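Local coordinates for protein phosphohistidine phosphatase SixA (Escherichia coli, PDB 1UJC) that removes the phosphoryl group from phosphohistidine, acting on the HPt domain of the ArcB sensor in the multistep His-Asp phosphorelay, at residues L54-T59 with L104-L109; A94-G99 with L138-N143; P121-P126 with G144-Q149. All coordinates share one frame; numbering follows the deposited sequence.

Contact 1 (L54-T59 with L104-L109); sequences LRAEQT and LVISHL. With WO4 (tungstate(VI)ion), chain C.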
ATOM      1  N   LEU A  54       6.174 -11.772  -3.878  1.00 12.51           N
ATOM      2  CA  LEU A  54       5.071 -12.621  -3.446  1.00 12.67           C
ATOM      3  C   LEU A  54       4.295 -12.149  -2.223  1.00 12.23           C
ATOM      4  O   LEU A  54       3.066 -12.228  -2.210  1.00 10.40           O
ATOM      5  CB  LEU A  54       5.565 -14.059  -3.222  1.00 14.12           C
ATOM      6  CG  LEU A  54       5.933 -14.842  -4.492  1.00 15.20           C
ATOM      7  CD1 LEU A  54       6.205 -16.297  -4.154  1.00 16.08           C
ATOM      8  CD2 LEU A  54       4.794 -14.757  -5.484  1.00 17.79           C
ATOM      9  N   ARG A  55       4.985 -11.654  -1.201  1.00 11.45           N
ATOM     10  CA  ARG A  55       4.277 -11.199  -0.008  1.00 12.20           C
ATOM     11  C   ARG A  55       3.363 -10.008  -0.286  1.00 11.31           C
ATOM     12  O   ARG A  55       2.319  -9.859   0.351  1.00 13.67           O
ATOM     13  CB  ARG A  55       5.264 -10.884   1.126  1.00 10.50           C
ATOM     14  CG  ARG A  55       6.413  -9.952   0.790  1.00 11.85           C
ATOM     15  CD  ARG A  55       7.407  -9.976   1.943  1.00 13.30           C
ATOM     16  NE  ARG A  55       8.541  -9.061   1.804  1.00 13.76           N
ATOM     17  CZ  ARG A  55       9.620  -9.280   1.054  1.00 15.44           C
ATOM     18  NH1 ARG A  55       9.740 -10.393   0.341  1.00 11.97           N
ATOM     19  NH2 ARG A  55      10.603  -8.388   1.044  1.00 14.41           N
ATOM     20  N   ALA A  56       3.738  -9.170  -1.245  1.00 10.40           N
ATOM     21  CA  ALA A  56       2.915  -8.015  -1.587  1.00  7.99           C
ATOM     22  C   ALA A  56       1.682  -8.486  -2.365  1.00 10.28           C
ATOM     23  O   ALA A  56       0.548  -8.145  -2.027  1.00  8.76           O
ATOM     24  CB  ALA A  56       3.721  -7.019  -2.419  1.00  7.38           C
ATOM     25  N   GLU A  57       1.914  -9.288  -3.399  1.00 10.03           N
ATOM     26  CA  GLU A  57       0.832  -9.805  -4.221  1.00 12.53           C
ATOM     27  C   GLU A  57      -0.171 -10.624  -3.400  1.00 11.91           C
ATOM     28  O   GLU A  57      -1.375 -10.530  -3.617  1.00 13.71           O
ATOM     29  CB  GLU A  57       1.412 -10.651  -5.364  1.00 13.13           C
ATOM     30  CG  GLU A  57       2.413  -9.890  -6.229  1.00 15.28           C
ATOM     31  CD  GLU A  57       3.057 -10.748  -7.309  1.00 16.89           C
ATOM     32  OE1 GLU A  57       3.314 -11.944  -7.050  1.00 15.35           O
ATOM     33  OE2 GLU A  57       3.326 -10.218  -8.409  1.00 16.26           O
ATOM     34  N   GLN A  58       0.322 -11.415  -2.452  1.00 10.86           N
ATOM     35  CA  GLN A  58      -0.562 -12.230  -1.631  1.00 11.40           C
ATOM     36  C   GLN A  58      -1.389 -11.341  -0.706  1.00 11.17           C
ATOM     37  O   GLN A  58      -2.554 -11.624  -0.440  1.00 11.28           O
ATOM     38  CB  GLN A  58       0.238 -13.230  -0.802  1.00 13.56           C
ATOM     39  CG  GLN A  58      -0.581 -14.439  -0.401  1.00 13.37           C
ATOM     40  CD  GLN A  58       0.165 -15.380   0.516  1.00 14.69           C
ATOM     41  OE1 GLN A  58       1.394 -15.427   0.513  1.00 15.55           O
ATOM     42  NE2 GLN A  58      -0.580 -16.151   1.296  1.00 15.70           N
ATOM     43  N   THR A  59      -0.780 -10.271  -0.208  1.00 11.23           N
ATOM     44  CA  THR A  59      -1.500  -9.343   0.651  1.00 11.77           C
ATOM     45  C   THR A  59      -2.652  -8.779  -0.180  1.00 11.60           C
ATOM     46  O   THR A  59      -3.775  -8.633   0.306  1.00 11.16           O
ATOM     47  CB  THR A  59      -0.589  -8.194   1.112  1.00  9.91           C
ATOM     48  OG1 THR A  59       0.417  -8.707   1.996  1.00 12.89           O
ATOM     49  CG2 THR A  59      -1.399  -7.129   1.830  1.00 13.67           C
ATOM     50  N   LEU A 104      -4.690   2.135  -4.269  1.00 11.46           N
ATOM     51  CA  LEU A 104      -4.198   1.365  -3.132  1.00 12.03           C
ATOM     52  C   LEU A 104      -2.815   0.860  -3.532  1.00 11.98           C
ATOM     53  O   LEU A 104      -2.672   0.181  -4.550  1.00 12.05           O
ATOM     54  CB  LEU A 104      -5.115   0.178  -2.826  1.00 13.55           C
ATOM     55  CG  LEU A 104      -4.583  -0.843  -1.810  1.00 14.51           C
ATOM     56  CD1 LEU A 104      -4.214  -0.156  -0.502  1.00 15.03           C
ATOM     57  CD2 LEU A 104      -5.631  -1.915  -1.569  1.00 17.74           C
ATOM     58  N   VAL A 105      -1.806   1.218  -2.740  1.00 11.21           N
ATOM     59  CA  VAL A 105      -0.418   0.827  -3.002  1.00 12.23           C
ATOM     60  C   VAL A 105       0.059  -0.159  -1.939  1.00 12.24           C
ATOM     61  O   VAL A 105       0.084   0.164  -0.753  1.00 14.65           O
ATOM     62  CB  VAL A 105       0.524   2.059  -2.975  1.00 11.96           C
ATOM     63  CG1 VAL A 105       1.955   1.636  -3.307  1.00 10.29           C
ATOM     64  CG2 VAL A 105       0.035   3.114  -3.952  1.00 10.81           C
ATOM     65  N   ILE A 106       0.436  -1.362  -2.363  1.00 14.41           N
ATOM     66  CA  ILE A 106       0.908  -2.382  -1.434  1.00 13.04           C
ATOM     67  C   ILE A 106       2.401  -2.560  -1.661  1.00 13.15           C
ATOM     68  O   ILE A 106       2.828  -2.915  -2.761  1.00 14.14           O
ATOM     69  CB  ILE A 106       0.166  -3.716  -1.656  1.00 11.72           C
ATOM     70  CG1 ILE A 106      -1.324  -3.533  -1.354  1.00 12.52           C
ATOM     71  CG2 ILE A 106       0.743  -4.788  -0.757  1.00 10.72           C
ATOM     72  CD1 ILE A 106      -2.161  -4.783  -1.580  1.00 12.31           C
ATOM     73  N   SER A 107       3.193  -2.318  -0.619  1.00 13.54           N
ATOM     74  CA  SER A 107       4.641  -2.400  -0.748  1.00 12.63           C
ATOM     75  C   SER A 107       5.377  -2.930   0.480  1.00 13.42           C
ATOM     76  O   SER A 107       4.861  -3.773   1.213  1.00 12.62           O
ATOM     77  CB  SER A 107       5.181  -1.016  -1.120  1.00 13.50           C
ATOM     78  OG  SER A 107       6.542  -1.066  -1.499  1.00 14.32           O
ATOM     79  N   HIS A 108       6.593  -2.429   0.692  1.00 12.38           N
ATOM     80  CA  HIS A 108       7.413  -2.874   1.809  1.00 12.55           C
ATOM     81  C   HIS A 108       8.174  -1.739   2.473  1.00 12.42           C
ATOM     82  O   HIS A 108       8.189  -0.603   1.989  1.00 11.42           O
ATOM     83  CB  HIS A 108       8.477  -3.880   1.349  1.00 13.90           C
ATOM     84  CG  HIS A 108       8.039  -4.803   0.256  1.00 12.39           C
ATOM     85  ND1 HIS A 108       8.057  -6.174   0.395  1.00 12.56           N
ATOM     86  CD2 HIS A 108       7.629  -4.559  -1.011  1.00 13.67           C
ATOM     87  CE1 HIS A 108       7.676  -6.733  -0.739  1.00 13.57           C
ATOM     88  NE2 HIS A 108       7.411  -5.776  -1.608  1.00 10.59           N
ATOM     89  N   LEU A 109       8.800  -2.072   3.599  1.00 13.59           N
ATOM     90  CA  LEU A 109       9.655  -1.131   4.305  1.00 14.36           C
ATOM     91  C   LEU A 109      10.918  -1.279   3.463  1.00 14.48           C
ATOM     92  O   LEU A 109      11.175  -2.352   2.921  1.00 14.22           O
ATOM     93  CB  LEU A 109       9.975  -1.607   5.722  1.00 14.98           C
ATOM     94  CG  LEU A 109       8.906  -1.768   6.803  1.00 14.33           C
ATOM     95  CD1 LEU A 109       9.556  -2.396   8.029  1.00 15.27           C
ATOM     96  CD2 LEU A 109       8.296  -0.427   7.144  1.00 13.78           C
TER
HETATM   97  W   WO4 C 163       9.056  -6.228   4.595  1.00 16.76           W
HETATM   98  O1  WO4 C 163       8.147  -4.761   4.747  1.00 14.52           O
HETATM   99  O2  WO4 C 163       9.062  -6.749   2.942  1.00 18.72           O
HETATM  100  O3  WO4 C 163       8.493  -7.431   5.700  1.00 23.77           O
HETATM  101  O4  WO4 C 163      10.701  -5.899   5.017  1.00 16.35           O
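R55 and H108 meet with their flat ends turned almost square to each other, the guanidinium and imidazole planes 80° apart. CE1 of H108 lies over one face of the guanidinium, offset toward its rim, while R55 NE comes up at the edge of the imidazole ring. Both groups aim at the same tungstate oxygen: R55 NE reaches O2 at 2.6 Å and H108 ND1 reaches it at 2.8 Å, and a longer, more bent bond from R55 NH2 to O2 makes a third. The R55 chain leaves the backbone between N and the carbonyl carbon (chi1 52°) and then runs extended to NE, which carries the guanidinium off the side of helix 54-66 to the anion. R55 NH2, which also bonds O2, makes a salt bridge to D18, and H108 NE2, across the ring from ND1, bonds S51 OG. L109 N adds a nearly straight bond to O1. Behind the polar end, A56 CB sits 4.0 Å from H108 NE2 and 4.1 Å from I106 CG2. Together with H8 and R7, R55 and H108 form the two-histidine, two-arginine phosphate pocket of the histidine phosphatase superfamily, with tungstate probably standing in for phosphate.

Contact 2 (A94-G99 with L138-N143); sequences ALTNEG and LDESGN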
ATOM      1  N   ALA A  94       1.055  11.096 -12.151  1.00 12.19           N
ATOM      2  CA  ALA A  94       0.510  10.834 -13.477  1.00 12.65           C
ATOM      3  C   ALA A  94      -0.957  10.440 -13.336  1.00 12.75           C
ATOM      4  O   ALA A  94      -1.836  11.072 -13.919  1.00 13.57           O
ATOM      5  CB  ALA A  94       1.281   9.717 -14.157  1.00 11.99           C
ATOM      6  N   LEU A  95      -1.222   9.399 -12.553  1.00 13.59           N
ATOM      7  CA  LEU A  95      -2.590   8.945 -12.354  1.00 13.03           C
ATOM      8  C   LEU A  95      -3.477  10.070 -11.826  1.00 14.04           C
ATOM      9  O   LEU A  95      -4.645  10.173 -12.203  1.00 14.54           O
ATOM     10  CB  LEU A  95      -2.624   7.754 -11.392  1.00 15.09           C
ATOM     11  CG  LEU A  95      -1.875   6.486 -11.824  1.00 13.80           C
ATOM     12  CD1 LEU A  95      -2.133   5.370 -10.811  1.00 15.78           C
ATOM     13  CD2 LEU A  95      -2.335   6.061 -13.202  1.00 12.77           C
ATOM     14  N   THR A  96      -2.926  10.912 -10.958  1.00 13.39           N
ATOM     15  CA  THR A  96      -3.684  12.028 -10.397  1.00 14.12           C
ATOM     16  C   THR A  96      -4.164  12.953 -11.509  1.00 13.46           C
ATOM     17  O   THR A  96      -5.324  13.358 -11.528  1.00 14.93           O
ATOM     18  CB  THR A  96      -2.834  12.842  -9.385  1.00 14.10           C
ATOM     19  OG1 THR A  96      -2.544  12.028  -8.243  1.00 13.98           O
ATOM     20  CG2 THR A  96      -3.585  14.087  -8.926  1.00 15.72           C
ATOM     21  N   ASN A  97      -3.273  13.275 -12.440  1.00 14.24           N
ATOM     22  CA  ASN A  97      -3.615  14.149 -13.556  1.00 12.62           C
ATOM     23  C   ASN A  97      -4.500  13.438 -14.577  1.00 12.94           C
ATOM     24  O   ASN A  97      -5.151  14.080 -15.398  1.00 13.34           O
ATOM     25  CB  ASN A  97      -2.340  14.660 -14.231  1.00 13.10           C
ATOM     26  CG  ASN A  97      -1.694  15.793 -13.463  1.00 14.44           C
ATOM     27  OD1 ASN A  97      -2.136  16.941 -13.539  1.00 13.38           O
ATOM     28  ND2 ASN A  97      -0.657  15.474 -12.701  1.00 13.21           N
ATOM     29  N   GLU A  98      -4.516  12.112 -14.510  1.00 12.42           N
ATOM     30  CA  GLU A  98      -5.319  11.289 -15.409  1.00 13.10           C
ATOM     31  C   GLU A  98      -6.780  11.331 -14.972  1.00 12.98           C
ATOM     32  O   GLU A  98      -7.685  11.096 -15.768  1.00 12.80           O
ATOM     33  CB  GLU A  98      -4.798   9.840 -15.392  1.00 12.96           C
ATOM     34  CG  GLU A  98      -5.625   8.838 -16.198  1.00 13.16           C
ATOM     35  CD  GLU A  98      -5.003   7.447 -16.232  1.00 13.05           C
ATOM     36  OE1 GLU A  98      -3.945   7.276 -16.869  1.00 12.59           O
ATOM     37  OE2 GLU A  98      -5.568   6.519 -15.617  1.00 14.79           O
ATOM     38  N   GLY A  99      -7.002  11.636 -13.699  1.00 13.55           N
ATOM     39  CA  GLY A  99      -8.357  11.699 -13.187  1.00 13.66           C
ATOM     40  C   GLY A  99      -8.648  10.624 -12.152  1.00 14.12           C
ATOM     41  O   GLY A  99      -9.689  10.652 -11.511  1.00 13.67           O
ATOM     42  N   LEU A 138      -3.407  13.314  -2.491  1.00 12.36           N
ATOM     43  CA  LEU A 138      -2.445  13.894  -3.421  1.00 13.31           C
ATOM     44  C   LEU A 138      -3.107  14.762  -4.481  1.00 14.17           C
ATOM     45  O   LEU A 138      -4.110  14.369  -5.086  1.00 14.25           O
ATOM     46  CB  LEU A 138      -1.654  12.778  -4.103  1.00 12.97           C
ATOM     47  CG  LEU A 138      -0.479  13.131  -5.019  1.00 14.07           C
ATOM     48  CD1 LEU A 138       0.646  13.799  -4.224  1.00 12.62           C
ATOM     49  CD2 LEU A 138       0.028  11.853  -5.666  1.00 14.37           C
ATOM     50  N   ASP A 139      -2.545  15.943  -4.711  1.00 14.19           N
ATOM     51  CA  ASP A 139      -3.094  16.824  -5.724  1.00 15.95           C
ATOM     52  C   ASP A 139      -2.291  16.715  -7.021  1.00 15.86           C
ATOM     53  O   ASP A 139      -1.254  16.046  -7.077  1.00 16.26           O
ATOM     54  CB  ASP A 139      -3.173  18.277  -5.218  1.00 15.74           C
ATOM     55  CG  ASP A 139      -1.830  18.985  -5.187  1.00 18.00           C
ATOM     56  OD1 ASP A 139      -1.759  20.049  -4.527  1.00 18.09           O
ATOM     57  OD2 ASP A 139      -0.863  18.508  -5.818  1.00 15.68           O
ATOM     58  N   GLU A 140      -2.791  17.371  -8.057  1.00 16.09           N
ATOM     59  CA  GLU A 140      -2.187  17.337  -9.382  1.00 19.05           C
ATOM     60  C   GLU A 140      -0.735  17.814  -9.490  1.00 17.68           C
ATOM     61  O   GLU A 140      -0.022  17.443 -10.424  1.00 16.56           O
ATOM     62  CB  GLU A 140      -3.078  18.126 -10.340  1.00 20.60           C
ATOM     63  CG  GLU A 140      -4.578  17.832 -10.164  1.00 25.25           C
ATOM     64  CD  GLU A 140      -5.181  18.449  -8.894  1.00 28.56           C
ATOM     65  OE1 GLU A 140      -4.944  19.653  -8.653  1.00 30.23           O
ATOM     66  OE2 GLU A 140      -5.901  17.739  -8.145  1.00 26.98           O
ATOM     67  N   SER A 141      -0.291  18.622  -8.534  1.00 18.40           N
ATOM     68  CA  SER A 141       1.078  19.124  -8.555  1.00 17.79           C
ATOM     69  C   SER A 141       2.009  18.262  -7.715  1.00 18.69           C
ATOM     70  O   SER A 141       3.141  18.648  -7.434  1.00 20.21           O
ATOM     71  CB  SER A 141       1.114  20.575  -8.073  1.00 18.16           C
ATOM     72  OG  SER A 141       0.423  21.410  -8.988  1.00 19.46           O
ATOM     73  N   GLY A 142       1.524  17.088  -7.319  1.00 18.69           N
ATOM     74  CA  GLY A 142       2.332  16.179  -6.524  1.00 18.58           C
ATOM     75  C   GLY A 142       2.390  16.528  -5.050  1.00 18.56           C
ATOM     76  O   GLY A 142       3.201  15.978  -4.315  1.00 19.33           O
ATOM     77  N   ASN A 143       1.528  17.439  -4.612  1.00 18.38           N
ATOM     78  CA  ASN A 143       1.518  17.840  -3.216  1.00 19.59           C
ATOM     79  C   ASN A 143       0.535  16.976  -2.430  1.00 17.66           C
ATOM     80  O   ASN A 143      -0.675  17.006  -2.673  1.00 17.38           O
ATOM     81  CB  ASN A 143       1.142  19.314  -3.097  1.00 22.79           C
ATOM     82  CG  ASN A 143       1.937  20.027  -2.025  1.00 28.75           C
ATOM     83  OD1 ASN A 143       1.837  21.249  -1.864  1.00 33.08           O
ATOM     84  ND2 ASN A 143       2.739  19.269  -1.286  1.00 29.09           N
TER
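The carbonyl oxygen of E140 is gripped by two side-chain amides of helix 85-98. N97 ND2 reaches E140 O at 3.1 Å with an angle of 153° at the hydrogen, arriving in the carbonyl plane on a lone pair although the oxygen stands somewhat out of the N97 amide plane; Q93 NE2 supplies the second bond. N97 ND2 also gives a hydrogen bond to Q93 O one turn back, which helps fix the rotation of the amide. Its other end, OD1, lies 3.5 Å from E140 CB.

T96 presses against the same loop from the next position. A chi1 of -66° sets OG1 beside the backbone N and turns CG2 anti to it, which points the methyl at the D139-E140 peptide, 3.5 Å from E140 N, while OG1 bonds L92 O and rests 3.6 Å from L138 CD2. An alanine here would remove both branches, and is likely to open a gap over that peptide and deprive L138 CD2 of its neighbour.

The loop is the tight connection between antiparallel strands 133-138 and 144-150, a beta hairpin whose type I turn runs from D139 to G142. D139 OD2 holds it from within: S141 N, at 2.8 Å in an Asx turn, and N143 N approach this oxygen from opposite faces of the carboxylate plane. D139 N bonds N143 O, and G142, the last residue of the turn, has positive phi, which favours glycine. On the other side, helix 85-98 ends in a Schellman motif at G99, whose backbone angles, with phi at 114°, would jam a side chain against the preceding carbonyl oxygen.

Contact 3 (P121-P126 with G144-Q149); sequences PGETPP and GTFNWQ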
ATOM      1  N   PRO A 121       5.050  17.103   2.054  1.00 13.95           N
ATOM      2  CA  PRO A 121       6.020  18.049   2.609  1.00 14.03           C
ATOM      3  C   PRO A 121       5.865  18.175   4.125  1.00 14.27           C
ATOM      4  O   PRO A 121       4.750  18.151   4.643  1.00 13.94           O
ATOM      5  CB  PRO A 121       5.672  19.350   1.890  1.00 14.71           C
ATOM      6  CG  PRO A 121       5.223  18.867   0.547  1.00 12.77           C
ATOM      7  CD  PRO A 121       4.332  17.701   0.914  1.00 12.20           C
ATOM      8  N   GLY A 122       6.987  18.295   4.829  1.00 13.87           N
ATOM      9  CA  GLY A 122       6.950  18.447   6.275  1.00 14.40           C
ATOM     10  C   GLY A 122       6.806  17.173   7.086  1.00 14.92           C
ATOM     11  O   GLY A 122       6.847  17.211   8.315  1.00 15.18           O
ATOM     12  N   GLU A 123       6.647  16.042   6.411  1.00 14.05           N
ATOM     13  CA  GLU A 123       6.482  14.770   7.106  1.00 14.04           C
ATOM     14  C   GLU A 123       7.753  13.940   7.102  1.00 14.37           C
ATOM     15  O   GLU A 123       8.473  13.896   6.106  1.00 14.84           O
ATOM     16  CB  GLU A 123       5.374  13.939   6.451  1.00 13.83           C
ATOM     17  CG  GLU A 123       4.007  14.588   6.406  1.00 14.48           C
ATOM     18  CD  GLU A 123       3.377  14.747   7.777  1.00 17.05           C
ATOM     19  OE1 GLU A 123       3.785  14.027   8.721  1.00 16.34           O
ATOM     20  OE2 GLU A 123       2.457  15.582   7.900  1.00 14.17           O
ATOM     21  N   THR A 124       8.028  13.292   8.229  1.00 14.86           N
ATOM     22  CA  THR A 124       9.180  12.404   8.334  1.00 14.83           C
ATOM     23  C   THR A 124       8.632  11.015   8.002  1.00 14.66           C
ATOM     24  O   THR A 124       7.425  10.779   8.081  1.00 14.04           O
ATOM     25  CB  THR A 124       9.765  12.383   9.765  1.00 14.75           C
ATOM     26  OG1 THR A 124       8.739  12.023  10.695  1.00 15.93           O
ATOM     27  CG2 THR A 124      10.322  13.746  10.138  1.00 15.98           C
ATOM     28  N   PRO A 125       9.506  10.076   7.617  1.00 14.33           N
ATOM     29  CA  PRO A 125       9.019   8.730   7.289  1.00 14.80           C
ATOM     30  C   PRO A 125       8.283   8.112   8.481  1.00 15.15           C
ATOM     31  O   PRO A 125       8.872   7.913   9.536  1.00 13.98           O
ATOM     32  CB  PRO A 125      10.304   7.970   6.951  1.00 13.92           C
ATOM     33  CG  PRO A 125      11.241   9.054   6.486  1.00 15.31           C
ATOM     34  CD  PRO A 125      10.968  10.158   7.476  1.00 13.23           C
ATOM     35  N   PRO A 126       6.979   7.827   8.339  1.00 15.60           N
ATOM     36  CA  PRO A 126       6.289   7.231   9.491  1.00 15.43           C
ATOM     37  C   PRO A 126       6.595   5.739   9.648  1.00 15.62           C
ATOM     38  O   PRO A 126       7.099   5.098   8.723  1.00 13.39           O
ATOM     39  CB  PRO A 126       4.815   7.504   9.192  1.00 16.04           C
ATOM     40  CG  PRO A 126       4.763   7.475   7.687  1.00 15.54           C
ATOM     41  CD  PRO A 126       6.025   8.219   7.284  1.00 15.52           C
ATOM     42  N   GLY A 144       1.063  16.205  -1.488  1.00 15.69           N
ATOM     43  CA  GLY A 144       0.219  15.329  -0.706  1.00 13.80           C
ATOM     44  C   GLY A 144       0.105  15.701   0.753  1.00 12.98           C
ATOM     45  O   GLY A 144       1.016  16.285   1.339  1.00 12.31           O
ATOM     46  N   THR A 145      -1.033  15.348   1.333  1.00 12.94           N
ATOM     47  CA  THR A 145      -1.323  15.610   2.733  1.00 13.69           C
ATOM     48  C   THR A 145      -1.468  14.271   3.453  1.00 13.47           C
ATOM     49  O   THR A 145      -2.218  13.404   3.002  1.00 12.27           O
ATOM     50  CB  THR A 145      -2.638  16.387   2.871  1.00 14.61           C
ATOM     51  OG1 THR A 145      -2.473  17.696   2.319  1.00 18.00           O
ATOM     52  CG2 THR A 145      -3.047  16.494   4.322  1.00 18.43           C
ATOM     53  N   PHE A 146      -0.744  14.108   4.558  1.00 12.02           N
ATOM     54  CA  PHE A 146      -0.792  12.883   5.357  1.00 13.09           C
ATOM     55  C   PHE A 146      -1.997  12.963   6.300  1.00 13.36           C
ATOM     56  O   PHE A 146      -1.948  13.624   7.340  1.00 12.26           O
ATOM     57  CB  PHE A 146       0.515  12.738   6.146  1.00 14.15           C
ATOM     58  CG  PHE A 146       0.648  11.441   6.896  1.00 14.79           C
ATOM     59  CD1 PHE A 146      -0.078  10.314   6.519  1.00 13.41           C
ATOM     60  CD2 PHE A 146       1.537  11.341   7.963  1.00 16.05           C
ATOM     61  CE1 PHE A 146       0.073   9.109   7.189  1.00 12.54           C
ATOM     62  CE2 PHE A 146       1.702  10.135   8.645  1.00 15.96           C
ATOM     63  CZ  PHE A 146       0.965   9.015   8.256  1.00 17.44           C
ATOM     64  N   ASN A 147      -3.076  12.287   5.917  1.00 13.34           N
ATOM     65  CA  ASN A 147      -4.321  12.289   6.679  1.00 12.64           C
ATOM     66  C   ASN A 147      -4.257  11.489   7.973  1.00 12.98           C
ATOM     67  O   ASN A 147      -4.402  12.043   9.058  1.00 14.78           O
ATOM     68  CB  ASN A 147      -5.446  11.756   5.796  1.00 13.45           C
ATOM     69  CG  ASN A 147      -5.537  12.493   4.478  1.00 14.99           C
ATOM     70  OD1 ASN A 147      -5.789  11.894   3.430  1.00 16.91           O
ATOM     71  ND2 ASN A 147      -5.332  13.805   4.523  1.00 12.07           N
ATOM     72  N   TRP A 148      -4.050  10.184   7.855  1.00 12.65           N
ATOM     73  CA  TRP A 148      -3.972   9.326   9.028  1.00 12.43           C
ATOM     74  C   TRP A 148      -3.262   8.015   8.729  1.00 13.11           C
ATOM     75  O   TRP A 148      -2.851   7.751   7.599  1.00 10.85           O
ATOM     76  CB  TRP A 148      -5.375   9.030   9.573  1.00 12.99           C
ATOM     77  CG  TRP A 148      -6.395   8.704   8.509  1.00 12.03           C
ATOM     78  CD1 TRP A 148      -7.318   9.553   7.973  1.00 11.40           C
ATOM     79  CD2 TRP A 148      -6.575   7.447   7.844  1.00 13.20           C
ATOM     80  NE1 TRP A 148      -8.063   8.904   7.017  1.00 11.70           N
ATOM     81  CE2 TRP A 148      -7.626   7.611   6.917  1.00 11.81           C
ATOM     82  CE3 TRP A 148      -5.949   6.199   7.941  1.00 12.03           C
ATOM     83  CZ2 TRP A 148      -8.065   6.573   6.092  1.00 12.67           C
ATOM     84  CZ3 TRP A 148      -6.386   5.166   7.121  1.00 12.87           C
ATOM     85  CH2 TRP A 148      -7.435   5.361   6.209  1.00 11.17           C
ATOM     86  N   GLN A 149      -3.125   7.197   9.762  1.00 14.09           N
ATOM     87  CA  GLN A 149      -2.473   5.904   9.639  1.00 16.61           C
ATOM     88  C   GLN A 149      -3.229   4.942  10.544  1.00 17.15           C
ATOM     89  O   GLN A 149      -3.524   5.266  11.692  1.00 17.03           O
ATOM     90  CB  GLN A 149      -1.025   6.021  10.099  1.00 18.41           C
ATOM     91  CG  GLN A 149      -0.141   4.871   9.714  1.00 22.50           C
ATOM     92  CD  GLN A 149       1.052   4.779  10.635  1.00 25.23           C
ATOM     93  OE1 GLN A 149       1.647   5.800  11.015  1.00 25.58           O
ATOM     94  NE2 GLN A 149       1.408   3.565  11.007  1.00 25.36           N
TER
HETATM   95  O   HOH W   1       2.130  17.869   3.650  1.00 16.19           O
HETATM   96  O   HOH W   2       0.871  16.432   5.926  1.00 18.65           O
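A chi1 of -174° swings the F146 ring out from strand 144-150 toward the loop, and the bend at E123 chi2 (-68°) turns the carboxylate back to meet its edge. The two cross at about a right angle, their planes 81° apart. E123 CD lies at the ring edge, in plane, and OE1 comes 3.6 Å from F146 CD2, approaching the C-H rim. The other oxygen, OE2, is turned to a water, which donates to it at 2.7 Å and accepts from F146 N at 3.1 Å. One carboxylate therefore touches the ring directly and reaches the backbone N of the same residue through water.

Further along the ring, P126 takes over. Its CB is 4.1 Å from F146 CE2, its CG touches CZ, and the two side chains slide past each other in opposite directions. P126 CB also lies 4.0 Å from Q149 OE1, three residues beyond F146 and still facing the loop because N147 departs from extended geometry. V116 of helix 111-119 touches both P126 and F146, so the ring fits between loop, helix and sheet.

At the other end P121 CD rests against G144 O, and a second water donates both to this carbonyl oxygen and to P121 O. The contact thus lays the loop that follows helix 111-119 along the outermost strand of the mixed beta sheet, where it packs against the edge of F146 and the end of its ring.

One water bridges the two backbones and the other bridges the E123 carboxylate to F146 N. The carboxylate oxygen at the phenyl rim probably gains a modest electrostatic attraction from the slightly positive ring hydrogens, while the proline-phenylalanine packing supplies the apolar part.

How the contacts relate
Contact 1 is the one at the active site: it supplies three of the five residues of the tungstate pocket, and its centre lies about 6 Å from the chain centre, against about 17 Å for contact 2 and about 14 Å for contact 3. Contacts 2 and 3 share the hairpin of strands 133-138 and 144-150, and they touch, L138 CD1 being 3.7 Å from G144 N. Contact 1 touches neither; its centre is about 22 Å from that of contact 2 and about 20 Å from that of contact 3. Helix 85-98 of contact 2 leads into strand 102-107 of contact 1, and contacts 1 and 3 reach the same sheet. The Q149 side chain is about 12 Å from tungstate.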